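Ofchtiv-allosamidin (Ostrinia furnacalis, PDB 6JMB) probably hydrolyses the beta-1,4 links of chitin as a group IV insect chitinase of glycosyl hydrolase family 18, and binds the inhibitor allosamidin. Local coordinates at residues G83-G88 with N129-V134. Sequence-based numbering, arbitrary orientation.
Sequences GGWSEG and NRRDTV. With NAA (2-acetamido-2-deoxy-beta-D-allopyranose), chain B; AMI (allosamizoline), chain C; NAA (2-acetamido-2-deoxy-beta-D-allopyranose), chain D.
At the rim of the allosamidin-binding cleft, Arg131 reaches across from a neighbouring loop and lies flat on the indole of Trp85. The planes are 5° apart. Arg131 CZ sits 3.5 Å from the centroid of the six-membered ring of Trp85, almost on its normal, which makes a cation-pi stack. The same guanidinium turns its NH1 and NH2 end to the backbone of Trp85. Arg131 NH1 bonds Trp85 O at 2.9 Å, on a lone pair in the carbonyl plane. Arg131 NH2 bonds Trp85 O at 3.1 Å, from above the carbonyl plane. Trp85 O also accepts from Gly88 N, so three donors grip it. Trp85 CG is anti to the backbone N (chi1 177°), which carries the indole alongside its own carbonyl carbon, so one guanidinium can meet both ring face and Trp85 O. Both loops follow parallel strands, 77-83 and 120-124, of the family 18 TIM barrel. Arg131 NH1 also bonds Glu126 O, tying in a further residue of the inhibitor pocket. On the cleft side, Trp85 N donates to O3 of allosamizoline at 2.9 Å, nearly straight. Ser86 N donates to O6 of the N-acetylallosamine of chain B at 3.0 Å, and Ser86 OG donates to O7 of that of chain D. Asp132 OD1 approaches Gly88 C at 3.9 Å and accepts from Ser89 N.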
loop_
_atom_site.group_PDB
_atom_site.type_symbol
_atom_site.label_atom_id
_atom_site.label_comp_id
_atom_site.label_asym_id
_atom_site.label_seq_id
_atom_site.Cartn_x
_atom_site.Cartn_y
_atom_site.Cartn_z
ATOM N N GLY A 83 11.670 -4.486 -1.077
ATOM C CA GLY A 83 11.763 -3.179 -0.464
ATOM C C GLY A 83 10.848 -3.027 0.726
ATOM O O GLY A 83 10.871 -3.847 1.650
ATOM N N GLY A 84 10.044 -1.973 0.715
ATOM C CA GLY A 84 9.194 -1.658 1.840
ATOM C C GLY A 84 9.830 -0.634 2.761
ATOM O O GLY A 84 11.037 -0.388 2.733
ATOM N N TRP A 85 8.987 -0.040 3.611
ATOM C CA TRP A 85 9.433 1.008 4.523
ATOM C C TRP A 85 10.630 0.567 5.367
ATOM O O TRP A 85 11.633 1.284 5.468
ATOM C CB TRP A 85 8.259 1.417 5.419
ATOM C CG TRP A 85 8.607 2.438 6.447
ATOM C CD1 TRP A 85 8.793 2.228 7.785
ATOM C CD2 TRP A 85 8.802 3.835 6.228
ATOM N NE1 TRP A 85 9.099 3.412 8.409
ATOM C CE2 TRP A 85 9.107 4.415 7.475
ATOM C CE3 TRP A 85 8.748 4.653 5.097
ATOM C CZ2 TRP A 85 9.361 5.778 7.621
ATOM C CZ3 TRP A 85 8.997 6.007 5.246
ATOM C CH2 TRP A 85 9.297 6.554 6.498
ATOM N N SER A 86 10.548 -0.615 5.978
ATOM C CA SER A 86 11.608 -1.038 6.893
ATOM C C SER A 86 12.927 -1.325 6.185
ATOM O O SER A 86 13.973 -1.362 6.844
ATOM C CB SER A 86 11.179 -2.279 7.676
ATOM O OG SER A 86 9.998 -2.036 8.421
ATOM N N GLU A 87 12.906 -1.546 4.871
ATOM C CA GLU A 87 14.128 -1.833 4.127
ATOM C C GLU A 87 14.959 -0.587 3.847
ATOM O O GLU A 87 16.129 -0.713 3.473
ATOM C CB GLU A 87 13.784 -2.540 2.811
ATOM C CG GLU A 87 13.845 -4.059 2.882
ATOM C CD GLU A 87 15.273 -4.560 2.812
ATOM O OE1 GLU A 87 15.892 -4.476 1.724
ATOM O OE2 GLU A 87 15.773 -5.034 3.857
ATOM N N GLY A 88 14.388 0.604 3.997
ATOM C CA GLY A 88 15.174 1.812 3.833
ATOM C C GLY A 88 15.575 2.073 2.388
ATOM O O GLY A 88 15.115 1.440 1.447
ATOM N N ASN A 129 16.242 9.056 -3.549
ATOM C CA ASN A 129 16.573 10.435 -3.181
ATOM C C ASN A 129 15.892 10.875 -1.885
ATOM O O ASN A 129 15.665 12.067 -1.656
ATOM C CB ASN A 129 16.289 11.401 -4.337
ATOM C CG ASN A 129 16.792 12.807 -4.078
ATOM O OD1 ASN A 129 17.846 13.006 -3.475
ATOM N ND2 ASN A 129 16.018 13.794 -4.522
ATOM N N ARG A 130 15.558 9.930 -1.008
ATOM C CA ARG A 130 14.971 10.272 0.279
ATOM C C ARG A 130 15.529 9.362 1.361
ATOM O O ARG A 130 16.206 8.368 1.086
ATOM C CB ARG A 130 13.442 10.190 0.246
ATOM C CG ARG A 130 12.810 11.164 -0.734
ATOM C CD ARG A 130 11.308 11.053 -0.772
ATOM N NE ARG A 130 10.713 11.371 0.515
ATOM C CZ ARG A 130 9.453 11.100 0.830
ATOM N NH1 ARG A 130 8.661 10.510 -0.053
ATOM N NH2 ARG A 130 8.985 11.417 2.029
ATOM N N ARG A 131 15.230 9.721 2.607
ATOM C CA ARG A 131 15.614 8.938 3.786
ATOM C C ARG A 131 17.130 8.759 3.772
ATOM O O ARG A 131 17.856 9.756 3.619
ATOM C CB ARG A 131 14.774 7.670 3.862
ATOM C CG ARG A 131 13.283 7.939 3.951
ATOM C CD ARG A 131 12.490 6.640 3.921
ATOM N NE ARG A 131 12.529 5.934 5.199
ATOM C CZ ARG A 131 12.354 4.620 5.336
ATOM N NH1 ARG A 131 12.155 3.856 4.269
ATOM N NH2 ARG A 131 12.383 4.067 6.542
ATOM N N ASP A 132 17.654 7.539 3.919
ATOM C CA ASP A 132 19.094 7.322 3.979
ATOM C C ASP A 132 19.722 7.081 2.610
ATOM O O ASP A 132 20.715 6.350 2.512
ATOM C CB ASP A 132 19.454 6.220 4.984
ATOM C CG ASP A 132 18.812 4.885 4.662
ATOM O OD1 ASP A 132 17.882 4.856 3.841
ATOM O OD2 ASP A 132 19.239 3.859 5.240
ATOM N N THR A 133 19.180 7.701 1.559
ATOM C CA THR A 133 19.796 7.649 0.240
ATOM C C THR A 133 21.279 7.992 0.318
ATOM O O THR A 133 21.699 8.857 1.094
ATOM C CB THR A 133 19.098 8.627 -0.713
ATOM O OG1 THR A 133 19.840 8.698 -1.936
ATOM C CG2 THR A 133 19.013 10.032 -0.111
ATOM N N VAL A 134 22.073 7.302 -0.493
ATOM C CA VAL A 134 23.506 7.537 -0.564
ATOM C C VAL A 134 23.859 8.498 -1.689
ATOM O O VAL A 134 24.707 9.374 -1.513
ATOM C CB VAL A 134 24.251 6.191 -0.710
ATOM C CG1 VAL A 134 25.725 6.403 -1.046
ATOM C CG2 VAL A 134 24.094 5.355 0.549
HETATM C C1 NAA B . 4.545 -1.136 6.609
HETATM C C2 NAA B . 3.873 -1.708 7.847
HETATM C C3 NAA B . 4.840 -2.018 8.926
HETATM C C4 NAA B . 5.925 -2.952 8.425
HETATM C C5 NAA B . 6.595 -2.336 7.205
HETATM C C6 NAA B . 7.645 -3.218 6.601
HETATM C C7 NAA B . 1.448 -0.942 8.156
HETATM C C8 NAA B . 0.470 0.173 8.539
HETATM N N2 NAA B . 2.897 -0.640 8.254
HETATM O O3 NAA B . 5.415 -0.755 9.383
HETATM O O4 NAA B . 6.950 -3.184 9.412
HETATM O O5 NAA B . 5.581 -2.111 6.176
HETATM O O6 NAA B . 8.240 -2.504 5.540
HETATM O O7 NAA B . 1.082 -2.001 7.811
HETATM C C1 AMI C . 3.313 0.754 2.440
HETATM C C2 AMI C . 4.781 0.180 2.309
HETATM C C3 AMI C . 4.901 -0.740 3.419
HETATM C C4 AMI C . 3.981 -0.124 4.552
HETATM C C5 AMI C . 2.784 0.189 3.787
HETATM C C6 AMI C . 1.826 1.201 4.517
HETATM C C7 AMI C . 3.543 -0.444 0.586
HETATM C C8 AMI C . 4.243 -1.671 -1.532
HETATM C C9 AMI C . 1.794 -0.998 -1.193
HETATM N N2 AMI C . 4.831 -0.402 1.140
HETATM N N7 AMI C . 3.201 -1.038 -0.712
HETATM O O3 AMI C . 6.266 -0.892 3.805
HETATM O O4 AMI C . 3.608 -1.029 5.582
HETATM O O6 AMI C . 2.569 2.352 4.863
HETATM O O7 AMI C . 2.582 0.145 1.353
HETATM C C1 NAA D . 6.499 -3.972 10.428
HETATM C C2 NAA D . 7.621 -4.885 10.901
HETATM C C3 NAA D . 7.247 -5.589 12.176
HETATM C C4 NAA D . 6.812 -4.658 13.257
HETATM C C5 NAA D . 5.701 -3.740 12.738
HETATM C C6 NAA D . 5.374 -2.639 13.679
HETATM C C7 NAA D . 8.956 -5.773 8.872
HETATM C C8 NAA D . 9.147 -6.838 7.779
HETATM N N2 NAA D . 7.825 -5.908 9.844
HETATM O O3 NAA D . 6.095 -6.407 11.877
HETATM O O4 NAA D . 6.257 -5.454 14.314
HETATM O O5 NAA D . 6.114 -3.027 11.507
HETATM O O6 NAA D . 4.858 -1.580 12.851
HETATM O O7 NAA D . 9.717 -4.829 8.955
#